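Long-range contacts in Serine/threonine-protein kinase-like protein ACR4 (Arabidopsis thaliana, PDB 7A0J), which acts with the CLE40 peptide as a ligand-receptor pair controlling formative cell divisions in root meristems, and is represented by its extracellular beta-propeller: residues 6-11 and 56-61; 27-32 and 40-45; 46-51 and 67-72; 90-95 and 102-107; 96-101 and 145-150. All blocks are in the same frame, centred on the assembly; numbering follows the deposited sequence. Where two conformers were deposited one is given.

Contact 1: residues 6-11 and 56-61; sequences SIAISY and GFMCGL
Ser10, modelled in two conformers, in one of them donates from OG a 2.7 Å hydrogen bond to Phe57 O. In that conformer OG reaches the carbonyl from above its plane and not on a lone pair. The bond joins two neighbouring blades of the seven-bladed beta-propeller: strand 7-10 is an edge strand of the first blade's sheet, and strand 57-61 lies in repeat 2. The strands run nearly antiparallel, 155° between their directions, but their axes come no nearer than 6.7 Å, too far for a continuous sheet, and side chains fill the interval. Met58 is the main filler. Its CG is anti to the backbone N (chi1 178°), and bends at chi2 and chi3 bring the thioether across to Ala8 and Ser10. Met58 SD rests against Ala8 CB at 3.6 Å, while the methyl Met58 CE sits 3.4 Å from Ser10 OG and also touches Ala8 O. The single methyl of Ala8, which points toward the other strand, thus faces the sulfur. Ile7 and Ile9 point away from it and pack instead on strand 274-277 of the last blade. Where strand 7-10 ends and strand 57-61 begins, one backbone bond forms: Gly56 N gives its hydrogen to Tyr11 O at 3.1 Å, nearly in line with the C=O bond (176°) although the N-H itself is bent away from the straight line. Gly56 has a positive phi, which favours glycine. The CB of Tyr11 points away from 56-61; its hydroxyl is hydrogen-bonded to Asp98 OD1 and Leu1 N.

Contact 2: residues 27-32 and 40-45; sequences HLVVCY and YGTPGH
Val29 CG1 and the ring of Pro43 meet loosely, 4.4 Å between CG1 and Pro43 CD, beside a flat group from strand 68-72, the indole of Trp71. Pro43 CD lies over one face of that indole, Val29 also packs against it, and Thr42 OG1 makes a weak hydrogen bond with its NE1. Thr42 carries much of the remaining contact. With OG1 anti to its own carbonyl carbon (chi1 -57°), the hydroxyl comes into close contact with Cys31 SG at 3.3 Å, while the other branch, CG2, lies 3.7 Å from Val29 CG1. The stronger hydrogen bonds of OG1 go to the carbonyls of Ile38 and Leu39 in the short, weakly bonded helix 36-41. Within the propeller, strand 29-33 is an edge strand of the first blade, and residues 42-45 run back along it in nearly the opposite direction on the way to the second blade; Cys31 is tied by a disulfide to Cys19 in the adjoining strand. The backbones are linked through a water. It accepts from Val29 N at 2.8 Å and donates to Pro43 O at 2.7 Å. Toward the surface, Leu28 CD2 lies against two successive carbonyl oxygens, 3.7 Å from Gly44 O and 3.6 Å from His45 O.

Contact 3: residues 46-51 and 67-72; sequences LQFIGL and QPYCWG. With EDO (1,2-ethanediol), chain G.
In the second propeller blade an apolar cluster joins the two outermost strands, 48-53 and 68-72, which do not pair with each other because strand 57-62 runs between them. Phe48, Tyr69 and Trp71 build it, with leucines at both ends. Phe48 and Trp71 approach from opposite directions and meet obliquely: ring centroids are 5.3 Å apart, planes are at 46°, and Phe48 CZ is 3.6 Å from Trp71 CZ3. Trp71 CH2 lies over one face of the Phe48 ring, while Tyr69 CD2 comes to its edge, 4.1 Å from Phe48 CZ. The indole takes its place because Trp71 CG stands between its own backbone N and carbonyl carbon (chi1 63°). At the indole's edge, Leu51 CD2 touches Trp71 CH2 at 3.9 Å. On the surface side, Leu46 CD1 lies over one face of the Tyr69 ring in a CH-pi contact, 4.0 Å from its centroid. Val29 of the first blade packs on Phe48 and Leu51, extending the cluster between blades. The outer end of Tyr69 is polar: its OH shares a 2.5 Å hydrogen bond with O2 of a 1,2-ethanediol, probably from the crystallisation liquor, and that O2 atom lies at the ring edge, in its plane.

Contact 4: residues 90-95 and 102-107; sequences EYLEVS and CGLRKP
Residues 90-95 and 102-107 form a beta hairpin, the first two strands of the third propeller blade, running antiparallel at 162°. Backbone bonds hold its inner end most regularly: Ser95 and Cys102 make a hydrogen-bonded pair, N to O both ways at 2.9 Å. Farther out, Leu92 N donates to Leu104 O at 2.8 Å while Leu104 N donates to Glu93 O, so Leu92 and Glu93 together face Leu104 in the manner of a classic beta bulge, where the chain turns a corner. Glu93 N is buried there without a partner. Beyond the bulge, Lys106 N donates to Glu90 O at 2.8 Å.

Packing centres on Tyr91. Arg105 CD lies over one face of its ring in a CH-pi contact, 4.1 Å from the centroid, and the ring edge meets the Gly103 backbone, with Tyr91 CD2 3.5 Å from Gly103 C. A side chain on Gly103 would strike that edge. Tyr91 OH is hydrogen-bonded to Asp124 OD2. Were the ring cut back to an alanine's methyl, a gap is likely to open beside Gly103 and beneath Arg105 CD, with Asp124 losing its hydroxyl partner. Leu92 crosses Lys106 at about a right angle, its CD2 3.8 Å from Lys106 CG.

Charges meet at the outer end. Glu90 and Lys106 lie side by side, pointing the same way, but their salt bridge is long, 3.8 Å from Glu90 OE2 to Lys106 NZ, and the same OE2 is hydrogen-bonded to His66 ND1.

Contact 5: residues 96-101 and 145-150; sequences AGDYHL and AGSEFN
Asp98 and Ser147 adopt matching first torsions, each with its outer group anti to the carbonyl carbon (chi1 -67° in both), and this brings Asp98 OD2 and Ser147 OG together. Ser147 OG donates to OD2 at 2.8 Å, arriving from above the carboxylate plane; Asp98 OD1 is hydrogen-bonded to Tyr11 OH. Asp98 and Ser147 sit in equivalent tight turns of neighbouring propeller blades, residues 97-100 in the third and 146-149 in the fourth. Each turn is closed by a backbone bond, Gly97 N to His100 O and Gly146 N to Phe149 O. A side chain at Gly97 would run into Gly146 O, consistent with glycine there. Ala145 fills the step between the turns, its CB 3.2 Å from Gly97 N. The His100 ring presents its edge to the other turn, with CE1 3.4 Å from Gly146 O. A water in the plane of that ring, 2.9 Å from His100 ND1, accepts from Tyr99 N and donates to Ser147 O at 2.6 Å. Losing the carboxylate, as with an alanine here at Asp98, would probably leave the hydroxyls of Ser147 and Tyr11 without their acceptors. With both oxygens hydrogen-bonded and Lys240 making a weak, long ion pair with OD2, this buried carboxylate is likely to remain ionised.

Overall arrangement
Contacts 1 and 5 lie nearest the propeller's centre and join successive blades, mostly through side chains; Tyr11 of contact 1 bonds Asp98 of contact 5. Contact 4 works within one blade and is governed by backbone pairing, with charges at its outer end. Contacts 1 and 3 share the sheet of the second blade and are joined by the Cys59-Cys70 disulfide; contact 3 is aromatic and largely buried. Contact 2, the farthest out, its centre about 18 Å from the centre of the chain, is partly exposed, relies on a water, and leads on to contact 3 through Trp71. Pro68 of contact 3 packs against Tyr91 and Val94 of contact 4, carrying the packing on to the third blade.

Contact 1: residues 6-11 and 56-61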
# COMPACT_ATOMS: atom_id res chain seq x y z
N SER A 6 1.68 8.27 -0.31
CA SER A 6 1.71 9.49 0.53
C SER A 6 0.65 9.37 1.64
O SER A 6 0.71 10.16 2.59
CB SER A 6 1.52 10.74 -0.29
OG SER A 6 0.19 10.85 -0.76
N ILE A 7 -0.29 8.43 1.49
CA ILE A 7 -1.35 8.11 2.50
C ILE A 7 -1.39 6.58 2.69
O ILE A 7 -1.10 5.85 1.73
CB ILE A 7 -2.71 8.69 2.07
CG1 ILE A 7 -3.18 8.14 0.72
CG2 ILE A 7 -2.65 10.21 2.08
CD1 ILE A 7 -4.61 8.50 0.37
N ALA A 8 -1.74 6.13 3.90
CA ALA A 8 -1.77 4.71 4.30
C ALA A 8 -2.77 4.51 5.44
O ALA A 8 -3.07 5.50 6.14
CB ALA A 8 -0.38 4.25 4.69
N ILE A 9 -3.25 3.28 5.61
CA ILE A 9 -4.28 2.91 6.63
C ILE A 9 -3.80 1.70 7.43
O ILE A 9 -3.31 0.73 6.82
CB ILE A 9 -5.64 2.64 5.95
CG1 ILE A 9 -6.29 3.93 5.46
CG2 ILE A 9 -6.57 1.86 6.89
CD1 ILE A 9 -7.58 3.73 4.70
N SER A 10 -3.92 1.80 8.76
CA SER A 10 -3.76 0.67 9.71
C SER A 10 -5.15 0.23 10.19
O SER A 10 -6.05 1.09 10.23
CB SER A 10 -2.87 1.05 10.85
OG SER A 10 -1.56 1.34 10.39
N TYR A 11 -5.29 -1.05 10.53
CA TYR A 11 -6.59 -1.72 10.83
C TYR A 11 -6.37 -2.83 11.86
O TYR A 11 -5.22 -3.02 12.29
CB TYR A 11 -7.20 -2.25 9.53
CG TYR A 11 -6.22 -2.99 8.65
CD1 TYR A 11 -5.44 -2.31 7.72
CD2 TYR A 11 -6.04 -4.36 8.77
CE1 TYR A 11 -4.53 -2.98 6.92
CE2 TYR A 11 -5.13 -5.04 7.98
CZ TYR A 11 -4.37 -4.35 7.05
OH TYR A 11 -3.47 -5.01 6.27
N GLY A 56 -2.32 -3.35 13.24
CA GLY A 56 -1.75 -2.88 14.52
C GLY A 56 -0.52 -2.01 14.34
O GLY A 56 0.04 -1.58 15.37
N PHE A 57 -0.10 -1.72 13.11
CA PHE A 57 1.15 -0.96 12.84
C PHE A 57 1.04 -0.12 11.56
O PHE A 57 0.35 -0.53 10.61
CB PHE A 57 2.35 -1.91 12.77
CG PHE A 57 2.32 -2.87 11.60
CD1 PHE A 57 1.73 -4.12 11.72
CD2 PHE A 57 2.88 -2.51 10.38
CE1 PHE A 57 1.70 -4.99 10.64
CE2 PHE A 57 2.85 -3.38 9.31
CZ PHE A 57 2.26 -4.62 9.44
N MET A 58 1.70 1.04 11.58
CA MET A 58 1.97 1.90 10.41
C MET A 58 3.48 1.86 10.15
O MET A 58 4.24 1.86 11.14
CB MET A 58 1.53 3.34 10.69
CG MET A 58 1.80 4.32 9.56
SD MET A 58 1.06 3.84 7.98
CE MET A 58 -0.69 3.88 8.38
N CYS A 59 3.90 1.77 8.88
CA CYS A 59 5.34 1.84 8.49
C CYS A 59 5.53 2.92 7.44
O CYS A 59 4.55 3.28 6.75
CB CYS A 59 5.88 0.51 7.97
SG CYS A 59 5.58 -0.90 9.06
N GLY A 60 6.76 3.43 7.35
CA GLY A 60 7.18 4.43 6.36
C GLY A 60 8.61 4.18 5.91
O GLY A 60 9.37 3.54 6.67
N LEU A 61 8.95 4.64 4.71
CA LEU A 61 10.35 4.69 4.21
C LEU A 61 10.96 6.03 4.65
O LEU A 61 10.47 7.07 4.18
CB LEU A 61 10.35 4.54 2.68
CG LEU A 61 11.73 4.50 2.02
CD1 LEU A 61 12.62 3.45 2.66
CD2 LEU A 61 11.59 4.26 0.52

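Contact 2: residues 27-32 and 40-45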
# COMPACT_ATOMS: atom_id res chain seq x y z
N HIS A 27 7.50 16.48 4.53
CA HIS A 27 7.62 14.99 4.53
C HIS A 27 7.44 14.45 5.95
O HIS A 27 7.85 13.30 6.20
CB HIS A 27 8.94 14.56 3.86
CG HIS A 27 8.95 14.77 2.39
ND1 HIS A 27 8.33 13.90 1.51
CD2 HIS A 27 9.50 15.74 1.63
CE1 HIS A 27 8.49 14.32 0.28
NE2 HIS A 27 9.21 15.45 0.32
N LEU A 28 6.83 15.24 6.84
CA LEU A 28 6.40 14.80 8.19
C LEU A 28 5.08 14.04 8.04
O LEU A 28 4.35 14.31 7.07
CB LEU A 28 6.25 16.02 9.10
CG LEU A 28 7.51 16.84 9.32
CD1 LEU A 28 7.20 18.12 10.10
CD2 LEU A 28 8.58 16.03 10.03
N VAL A 29 4.79 13.12 8.96
CA VAL A 29 3.56 12.27 8.93
C VAL A 29 2.59 12.78 10.00
O VAL A 29 3.05 13.14 11.10
CB VAL A 29 3.89 10.77 9.11
CG1 VAL A 29 4.72 10.49 10.35
CG2 VAL A 29 2.62 9.92 9.10
N VAL A 30 1.30 12.83 9.66
CA VAL A 30 0.16 13.10 10.59
C VAL A 30 -0.76 11.88 10.52
O VAL A 30 -1.01 11.39 9.40
CB VAL A 30 -0.57 14.40 10.22
CG1 VAL A 30 -1.81 14.62 11.07
CG2 VAL A 30 0.35 15.61 10.30
N CYS A 31 -1.21 11.39 11.68
CA CYS A 31 -2.11 10.21 11.81
C CYS A 31 -3.39 10.60 12.54
O CYS A 31 -3.34 11.51 13.39
CB CYS A 31 -1.41 9.06 12.53
SG CYS A 31 0.05 8.44 11.66
N TYR A 32 -4.50 9.95 12.19
CA TYR A 32 -5.83 10.07 12.83
C TYR A 32 -6.44 8.68 12.98
O TYR A 32 -6.42 7.93 11.98
CB TYR A 32 -6.76 10.96 12.00
CG TYR A 32 -6.24 12.32 11.66
CD1 TYR A 32 -6.26 13.35 12.59
CD2 TYR A 32 -5.73 12.60 10.40
CE1 TYR A 32 -5.78 14.61 12.29
CE2 TYR A 32 -5.25 13.86 10.08
CZ TYR A 32 -5.28 14.87 11.03
OH TYR A 32 -4.81 16.12 10.72
N TYR A 40 -0.22 7.99 19.15
CA TYR A 40 0.73 8.62 20.10
C TYR A 40 2.17 8.21 19.78
O TYR A 40 3.09 8.91 20.22
CB TYR A 40 0.33 8.30 21.54
CG TYR A 40 -0.96 8.94 21.96
CD1 TYR A 40 -1.02 10.28 22.28
CD2 TYR A 40 -2.14 8.21 22.00
CE1 TYR A 40 -2.21 10.89 22.65
CE2 TYR A 40 -3.34 8.80 22.37
CZ TYR A 40 -3.38 10.15 22.70
OH TYR A 40 -4.55 10.73 23.06
N GLY A 41 2.36 7.12 19.02
CA GLY A 41 3.68 6.64 18.58
C GLY A 41 4.18 7.33 17.31
O GLY A 41 5.34 7.10 16.94
N THR A 42 3.34 8.15 16.67
CA THR A 42 3.67 8.83 15.39
C THR A 42 4.87 9.75 15.60
O THR A 42 4.83 10.63 16.45
CB THR A 42 2.48 9.62 14.83
OG1 THR A 42 1.38 8.73 14.66
CG2 THR A 42 2.80 10.29 13.50
N PRO A 43 5.98 9.56 14.85
CA PRO A 43 7.12 10.47 14.93
C PRO A 43 6.73 11.88 14.47
O PRO A 43 6.15 12.01 13.40
CB PRO A 43 8.16 9.87 13.97
CG PRO A 43 7.72 8.44 13.75
CD PRO A 43 6.21 8.46 13.90
N GLY A 44 7.04 12.90 15.28
CA GLY A 44 6.72 14.31 15.01
C GLY A 44 7.77 14.98 14.13
O GLY A 44 7.45 16.03 13.54
N HIS A 45 8.97 14.40 14.05
CA HIS A 45 10.18 15.05 13.47
C HIS A 45 10.84 14.17 12.39
O HIS A 45 11.58 14.75 11.56
CB HIS A 45 11.17 15.41 14.58
CG HIS A 45 10.56 16.25 15.66
ND1 HIS A 45 10.54 17.63 15.59
CD2 HIS A 45 9.95 15.92 16.82
CE1 HIS A 45 9.95 18.12 16.67
NE2 HIS A 45 9.58 17.09 17.44
O HOH W 1 6.74 12.99 10.94

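Contact 3: residues 46-51 and 67-72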
# COMPACT_ATOMS: atom_id res chain seq x y z
N LEU A 46 10.62 12.85 12.38
CA LEU A 46 11.18 11.94 11.34
C LEU A 46 10.45 12.18 10.02
O LEU A 46 9.21 12.20 10.02
CB LEU A 46 11.03 10.47 11.78
CG LEU A 46 11.90 10.02 12.95
CD1 LEU A 46 11.72 8.52 13.19
CD2 LEU A 46 13.37 10.33 12.71
N GLN A 47 11.21 12.37 8.93
CA GLN A 47 10.67 12.62 7.57
C GLN A 47 10.57 11.29 6.82
O GLN A 47 11.44 10.42 7.02
CB GLN A 47 11.55 13.64 6.84
CG GLN A 47 11.49 15.02 7.46
CD GLN A 47 12.60 15.92 6.97
OE1 GLN A 47 12.36 16.94 6.32
NE2 GLN A 47 13.83 15.56 7.29
N PHE A 48 9.52 11.14 6.00
CA PHE A 48 9.20 9.92 5.22
C PHE A 48 8.93 10.30 3.76
O PHE A 48 8.43 11.42 3.51
CB PHE A 48 7.99 9.20 5.83
CG PHE A 48 8.20 8.70 7.23
CD1 PHE A 48 7.93 9.51 8.32
CD2 PHE A 48 8.68 7.42 7.46
CE1 PHE A 48 8.12 9.04 9.61
CE2 PHE A 48 8.88 6.95 8.75
CZ PHE A 48 8.60 7.77 9.83
N ILE A 49 9.23 9.39 2.84
CA ILE A 49 8.96 9.56 1.38
C ILE A 49 7.78 8.66 0.98
O ILE A 49 7.27 8.84 -0.14
CB ILE A 49 10.23 9.32 0.53
CG1 ILE A 49 10.90 7.97 0.82
CG2 ILE A 49 11.20 10.47 0.72
CD1 ILE A 49 12.20 7.77 0.07
N GLY A 50 7.34 7.76 1.86
CA GLY A 50 6.20 6.86 1.62
C GLY A 50 5.70 6.19 2.89
O GLY A 50 6.50 6.08 3.84
N LEU A 51 4.43 5.77 2.90
CA LEU A 51 3.77 5.11 4.05
C LEU A 51 3.04 3.85 3.57
O LEU A 51 2.61 3.82 2.40
CB LEU A 51 2.78 6.09 4.69
CG LEU A 51 3.39 7.36 5.28
CD1 LEU A 51 2.30 8.39 5.58
CD2 LEU A 51 4.19 7.06 6.53
N GLN A 67 15.51 3.55 5.21
CA GLN A 67 15.20 2.28 5.92
C GLN A 67 13.72 2.27 6.29
O GLN A 67 13.14 3.32 6.55
CB GLN A 67 16.09 2.11 7.15
CG GLN A 67 17.56 1.98 6.81
CD GLN A 67 18.41 1.56 7.99
OE1 GLN A 67 18.11 1.88 9.14
NE2 GLN A 67 19.49 0.86 7.70
N PRO A 68 13.07 1.08 6.34
CA PRO A 68 11.71 0.99 6.88
C PRO A 68 11.71 1.35 8.37
O PRO A 68 12.67 1.04 9.06
CB PRO A 68 11.29 -0.48 6.65
CG PRO A 68 12.58 -1.23 6.36
CD PRO A 68 13.58 -0.21 5.87
N TYR A 69 10.65 2.03 8.82
CA TYR A 69 10.43 2.42 10.24
C TYR A 69 8.93 2.29 10.56
O TYR A 69 8.13 3.05 9.96
CB TYR A 69 10.92 3.85 10.50
CG TYR A 69 10.91 4.26 11.95
CD1 TYR A 69 11.98 3.97 12.78
CD2 TYR A 69 9.82 4.92 12.50
CE1 TYR A 69 11.98 4.34 14.12
CE2 TYR A 69 9.80 5.30 13.83
CZ TYR A 69 10.88 5.01 14.64
OH TYR A 69 10.88 5.37 15.96
N CYS A 70 8.59 1.36 11.44
CA CYS A 70 7.19 1.05 11.85
C CYS A 70 6.93 1.56 13.27
O CYS A 70 7.87 1.57 14.09
CB CYS A 70 6.91 -0.45 11.77
SG CYS A 70 7.29 -1.15 10.14
N TRP A 71 5.70 1.99 13.54
CA TRP A 71 5.22 2.36 14.89
C TRP A 71 3.80 1.82 15.10
O TRP A 71 3.10 1.55 14.10
CB TRP A 71 5.32 3.88 15.11
CG TRP A 71 4.48 4.73 14.21
CD1 TRP A 71 3.27 5.28 14.51
CD2 TRP A 71 4.80 5.18 12.88
NE1 TRP A 71 2.81 6.03 13.47
CE2 TRP A 71 3.72 5.98 12.45
CE3 TRP A 71 5.88 4.97 12.02
CZ2 TRP A 71 3.70 6.57 11.19
CZ3 TRP A 71 5.86 5.56 10.77
CH2 TRP A 71 4.78 6.35 10.36
N GLY A 72 3.41 1.66 16.36
CA GLY A 72 2.21 0.93 16.79
C GLY A 72 2.58 -0.21 17.73
O GLY A 72 3.57 -0.07 18.46
C1 EDO G . 9.88 8.32 18.08
O1 EDO G . 11.04 8.36 17.28
C2 EDO G . 8.68 7.85 17.34
O2 EDO G . 8.80 6.54 16.83

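Contact 4: residues 90-95 and 102-107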
# COMPACT_ATOMS: atom_id res chain seq x y z
N GLU A 90 19.89 0.44 2.36
CA GLU A 90 18.90 1.42 1.83
C GLU A 90 17.82 0.68 1.03
O GLU A 90 18.13 -0.38 0.45
CB GLU A 90 19.59 2.46 0.95
CG GLU A 90 20.69 3.23 1.66
CD GLU A 90 21.28 4.35 0.84
OE1 GLU A 90 22.52 4.40 0.71
OE2 GLU A 90 20.51 5.18 0.33
N TYR A 91 16.60 1.24 1.01
CA TYR A 91 15.40 0.65 0.37
C TYR A 91 14.73 1.71 -0.51
O TYR A 91 14.78 2.91 -0.16
CB TYR A 91 14.47 0.08 1.44
CG TYR A 91 15.03 -1.13 2.14
CD1 TYR A 91 15.91 -0.99 3.20
CD2 TYR A 91 14.71 -2.41 1.74
CE1 TYR A 91 16.45 -2.09 3.84
CE2 TYR A 91 15.24 -3.52 2.37
CZ TYR A 91 16.11 -3.36 3.43
OH TYR A 91 16.64 -4.45 4.06
N LEU A 92 14.14 1.28 -1.62
CA LEU A 92 13.44 2.15 -2.61
C LEU A 92 11.94 2.22 -2.26
O LEU A 92 11.35 3.30 -2.46
CB LEU A 92 13.64 1.58 -4.02
CG LEU A 92 15.09 1.48 -4.49
CD1 LEU A 92 15.18 0.77 -5.83
CD2 LEU A 92 15.73 2.86 -4.57
N GLU A 93 11.37 1.11 -1.79
CA GLU A 93 9.92 0.97 -1.49
C GLU A 93 9.72 0.08 -0.26
O GLU A 93 10.62 -0.74 0.04
CB GLU A 93 9.17 0.36 -2.67
CG GLU A 93 9.28 1.15 -3.95
CD GLU A 93 8.46 0.60 -5.10
OE1 GLU A 93 7.43 -0.05 -4.84
OE2 GLU A 93 8.86 0.82 -6.27
N VAL A 94 8.58 0.24 0.41
CA VAL A 94 8.08 -0.67 1.48
C VAL A 94 6.59 -0.93 1.21
O VAL A 94 5.89 0.01 0.79
CB VAL A 94 8.30 -0.07 2.89
CG1 VAL A 94 9.78 -0.02 3.24
CG2 VAL A 94 7.67 1.30 3.05
N SER A 95 6.15 -2.17 1.42
CA SER A 95 4.72 -2.59 1.33
C SER A 95 4.39 -3.47 2.54
O SER A 95 5.11 -4.45 2.77
CB SER A 95 4.44 -3.30 0.03
OG SER A 95 5.24 -4.46 -0.09
N CYS A 102 7.49 -5.91 3.52
CA CYS A 102 8.53 -6.18 2.49
C CYS A 102 9.18 -4.85 2.07
O CYS A 102 8.44 -3.86 1.92
CB CYS A 102 7.96 -6.89 1.27
SG CYS A 102 7.46 -8.60 1.61
N GLY A 103 10.50 -4.85 1.90
CA GLY A 103 11.29 -3.70 1.42
C GLY A 103 12.05 -4.03 0.15
O GLY A 103 12.73 -5.08 0.13
N LEU A 104 11.93 -3.19 -0.88
CA LEU A 104 12.72 -3.30 -2.13
C LEU A 104 14.12 -2.74 -1.86
O LEU A 104 14.27 -1.50 -1.81
CB LEU A 104 12.00 -2.54 -3.25
CG LEU A 104 12.59 -2.71 -4.65
CD1 LEU A 104 12.59 -4.18 -5.06
CD2 LEU A 104 11.82 -1.87 -5.66
N ARG A 105 15.10 -3.63 -1.67
CA ARG A 105 16.50 -3.29 -1.28
C ARG A 105 17.18 -2.55 -2.43
O ARG A 105 17.19 -3.09 -3.55
CB ARG A 105 17.25 -4.58 -0.91
CG ARG A 105 18.70 -4.38 -0.49
CD ARG A 105 18.86 -3.99 0.97
NE ARG A 105 20.21 -4.26 1.45
CZ ARG A 105 21.27 -3.48 1.22
NH1 ARG A 105 22.45 -3.82 1.71
NH2 ARG A 105 21.15 -2.36 0.52
N LYS A 106 17.73 -1.36 -2.16
CA LYS A 106 18.48 -0.53 -3.13
C LYS A 106 19.85 -1.17 -3.37
O LYS A 106 20.59 -1.41 -2.42
CB LYS A 106 18.63 0.90 -2.60
CG LYS A 106 19.29 1.89 -3.55
CD LYS A 106 19.38 3.29 -2.98
CE LYS A 106 19.99 4.28 -3.95
NZ LYS A 106 19.99 5.65 -3.40
N PRO A 107 20.23 -1.47 -4.64
CA PRO A 107 21.53 -2.06 -4.94
C PRO A 107 22.67 -1.02 -4.96
O PRO A 107 22.36 0.13 -5.20
CB PRO A 107 21.31 -2.68 -6.33
CG PRO A 107 20.31 -1.75 -6.98
CD PRO A 107 19.42 -1.25 -5.86

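Contact 5: residues 96-101 and 145-150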
# COMPACT_ATOMS: atom_id res chain seq x y z
N ALA A 96 3.33 -3.10 3.27
CA ALA A 96 2.87 -3.78 4.50
C ALA A 96 1.59 -4.56 4.20
O ALA A 96 0.62 -3.95 3.72
CB ALA A 96 2.65 -2.77 5.60
N GLY A 97 1.60 -5.87 4.47
CA GLY A 97 0.40 -6.73 4.50
C GLY A 97 -0.28 -6.63 5.85
O GLY A 97 -0.14 -5.58 6.51
N ASP A 98 -1.00 -7.68 6.25
CA ASP A 98 -1.67 -7.76 7.58
C ASP A 98 -0.61 -7.90 8.67
O ASP A 98 -0.62 -7.09 9.61
CB ASP A 98 -2.68 -8.92 7.62
CG ASP A 98 -3.88 -8.73 6.71
OD1 ASP A 98 -4.10 -7.59 6.25
OD2 ASP A 98 -4.58 -9.73 6.47
N TYR A 99 0.29 -8.88 8.52
CA TYR A 99 1.25 -9.32 9.57
C TYR A 99 2.67 -9.45 8.99
O TYR A 99 3.47 -10.22 9.55
CB TYR A 99 0.81 -10.66 10.17
CG TYR A 99 -0.66 -10.75 10.49
CD1 TYR A 99 -1.21 -9.97 11.50
CD2 TYR A 99 -1.50 -11.61 9.80
CE1 TYR A 99 -2.56 -10.04 11.81
CE2 TYR A 99 -2.85 -11.69 10.10
CZ TYR A 99 -3.39 -10.91 11.11
OH TYR A 99 -4.71 -10.98 11.41
N HIS A 100 2.98 -8.70 7.92
CA HIS A 100 4.31 -8.73 7.27
C HIS A 100 4.61 -7.37 6.62
O HIS A 100 3.67 -6.65 6.27
CB HIS A 100 4.40 -9.89 6.26
CG HIS A 100 4.00 -9.53 4.87
ND1 HIS A 100 2.71 -9.70 4.41
CD2 HIS A 100 4.70 -8.99 3.85
CE1 HIS A 100 2.63 -9.29 3.16
NE2 HIS A 100 3.84 -8.85 2.79
N LEU A 101 5.91 -7.07 6.48
CA LEU A 101 6.44 -5.89 5.74
C LEU A 101 7.52 -6.38 4.77
O LEU A 101 8.35 -7.20 5.20
CB LEU A 101 7.02 -4.90 6.75
CG LEU A 101 7.71 -3.68 6.15
CD1 LEU A 101 6.71 -2.78 5.44
CD2 LEU A 101 8.46 -2.90 7.22
N ALA A 145 1.33 -5.32 -1.09
CA ALA A 145 1.21 -6.42 -0.10
C ALA A 145 -0.25 -6.87 0.00
O ALA A 145 -1.14 -6.00 0.13
CB ALA A 145 1.73 -5.96 1.23
N GLY A 146 -0.48 -8.19 -0.06
CA GLY A 146 -1.75 -8.84 0.31
C GLY A 146 -1.68 -9.38 1.73
O GLY A 146 -0.70 -9.06 2.44
N SER A 147 -2.68 -10.17 2.14
CA SER A 147 -2.77 -10.78 3.49
C SER A 147 -1.67 -11.84 3.67
O SER A 147 -1.02 -11.83 4.73
CB SER A 147 -4.14 -11.36 3.75
OG SER A 147 -5.12 -10.34 3.83
N GLU A 148 -1.49 -12.71 2.68
CA GLU A 148 -0.58 -13.89 2.75
C GLU A 148 0.33 -13.95 1.51
O GLU A 148 0.83 -15.05 1.22
CB GLU A 148 -1.40 -15.17 2.89
CG GLU A 148 -2.40 -15.14 4.04
CD GLU A 148 -3.20 -16.42 4.23
OE1 GLU A 148 -2.62 -17.51 4.07
OE2 GLU A 148 -4.40 -16.31 4.54
N PHE A 149 0.55 -12.82 0.83
CA PHE A 149 1.42 -12.71 -0.37
C PHE A 149 1.88 -11.25 -0.54
O PHE A 149 1.33 -10.36 0.14
CB PHE A 149 0.69 -13.19 -1.62
CG PHE A 149 -0.47 -12.32 -2.04
CD1 PHE A 149 -0.29 -11.28 -2.94
CD2 PHE A 149 -1.74 -12.54 -1.53
CE1 PHE A 149 -1.35 -10.48 -3.32
CE2 PHE A 149 -2.81 -11.74 -1.92
CZ PHE A 149 -2.61 -10.71 -2.81
N ASN A 150 2.85 -11.04 -1.43
CA ASN A 150 3.33 -9.69 -1.86
C ASN A 150 3.58 -9.73 -3.37
O ASN A 150 4.04 -10.78 -3.87
CB ASN A 150 4.58 -9.27 -1.08
CG ASN A 150 4.70 -7.78 -0.90
OD1 ASN A 150 4.92 -7.04 -1.86
ND2 ASN A 150 4.55 -7.31 0.33
O HOH W 2 0.64 -10.44 6.24